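Local coordinates for multicopper oxidase (Uncultured bacterium, PDB 4E9X), which probably couples the one-electron oxidation of substrates to the reduction of oxygen at its copper centres, at residues T14-V17 with L21-K24. Numbering follows the deposited sequence.
Sequences TIKV and LDYK
Ile15 and Tyr23 form the hydrogen-bonded pair of an antiparallel beta hairpin. Ile15 N gives a bond to Tyr23 O (2.9 Å), and Tyr23 N returns one to Ile15 O (2.8 Å). Val17 N adds a third bond, to Leu21 O, close to the turn. The face that carries Ile15 and Tyr23 is buried and largely apolar. There Val17 CG2 lies against Tyr23 CB at 3.9 Å, and Val17 CB meets Leu21 CD2 at 4.0 Å, the two side chains running alongside each other. Trp147 of strand 138-147 covers this face, edge-to-face with the Tyr23 ring, and Tyr23 OH bonds to Glu148 O.

The other face is polar and more open to solvent, most of all at Lys16 and Asp22. The Lys16 chain starts with CG anti to the backbone N (chi1 -175°), then bends near its end, toward Asp22. This brings Lys16 NZ to Asp22 OD1, at 2.6 Å, on the syn lone pair, in an exposed salt bridge. Thr14 CG2 touches Asp22 CB at 3.8 Å, while Thr14 OG1 appears to share a water with Lys24 NZ, which also pairs with Asp153. An alanine here removes the hydroxyl that links the water to Thr14 and is likely to leave Asp22 CB without its methyl neighbour. The chemistry thus splits by face: apolar and ring contacts, with one hydroxyl bonded to Glu148 O, join the hairpin to strand 138-147 and its end, while on the outer side the side-chain tie is chiefly the salt bridge.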
# COMPACT_ATOMS: atom_id res chain seq x y z
N THR A 14 29.29 -3.05 -11.90
CA THR A 14 28.71 -1.72 -11.67
C THR A 14 27.76 -1.36 -12.84
O THR A 14 28.12 -1.51 -14.01
CB THR A 14 29.87 -0.69 -11.59
OG1 THR A 14 30.72 -1.02 -10.48
CG2 THR A 14 29.37 0.74 -11.40
N ILE A 15 26.59 -0.89 -12.46
CA ILE A 15 25.59 -0.52 -13.44
C ILE A 15 25.34 0.96 -13.38
O ILE A 15 25.54 1.57 -12.35
CB ILE A 15 24.24 -1.31 -13.26
CG1 ILE A 15 23.69 -1.14 -11.86
CG2 ILE A 15 24.47 -2.77 -13.63
CD1 ILE A 15 22.25 -1.66 -11.73
N LYS A 16 24.91 1.54 -14.46
CA LYS A 16 24.50 2.95 -14.43
C LYS A 16 23.00 2.99 -14.21
O LYS A 16 22.27 2.56 -15.08
CB LYS A 16 24.87 3.64 -15.76
CG LYS A 16 24.55 5.14 -15.67
CD LYS A 16 25.05 5.87 -16.87
CE LYS A 16 26.35 6.62 -16.79
NZ LYS A 16 27.33 6.26 -15.75
N VAL A 17 22.57 3.46 -13.06
CA VAL A 17 21.13 3.52 -12.76
C VAL A 17 20.52 4.82 -13.27
O VAL A 17 19.40 4.83 -13.78
CB VAL A 17 20.94 3.36 -11.24
CG1 VAL A 17 19.48 3.59 -10.77
CG2 VAL A 17 21.34 1.99 -10.77
N LEU A 21 24.73 8.36 -11.39
CA LEU A 21 24.66 7.35 -10.36
C LEU A 21 25.03 5.99 -10.99
O LEU A 21 24.24 5.33 -11.65
CB LEU A 21 23.26 7.26 -9.74
CG LEU A 21 23.22 6.19 -8.64
CD1 LEU A 21 24.10 6.62 -7.47
CD2 LEU A 21 21.77 5.89 -8.19
N ASP A 22 26.27 5.60 -10.71
CA ASP A 22 26.81 4.26 -10.97
C ASP A 22 26.68 3.44 -9.68
O ASP A 22 26.97 4.00 -8.62
CB ASP A 22 28.29 4.39 -11.36
CG ASP A 22 28.31 5.14 -12.70
OD1 ASP A 22 27.53 4.82 -13.59
OD2 ASP A 22 29.11 6.10 -12.80
N TYR A 23 26.29 2.19 -9.74
CA TYR A 23 25.93 1.46 -8.53
C TYR A 23 26.59 0.09 -8.55
O TYR A 23 26.47 -0.63 -9.54
CB TYR A 23 24.40 1.36 -8.45
CG TYR A 23 23.88 1.42 -7.02
CD1 TYR A 23 23.41 2.64 -6.52
CD2 TYR A 23 23.82 0.33 -6.17
CE1 TYR A 23 22.92 2.82 -5.24
CE2 TYR A 23 23.34 0.47 -4.87
CZ TYR A 23 22.90 1.69 -4.41
OH TYR A 23 22.39 1.80 -3.12
N LYS A 24 27.29 -0.29 -7.49
CA LYS A 24 27.86 -1.63 -7.35
C LYS A 24 26.76 -2.61 -6.98
O LYS A 24 26.01 -2.41 -6.02
CB LYS A 24 28.95 -1.66 -6.28
CG LYS A 24 30.22 -0.91 -6.66
CD LYS A 24 31.34 -1.36 -5.74
CE LYS A 24 32.73 -0.99 -6.17
NZ LYS A 24 33.06 -0.42 -7.46
O HOH W 1 31.86 1.01 -9.08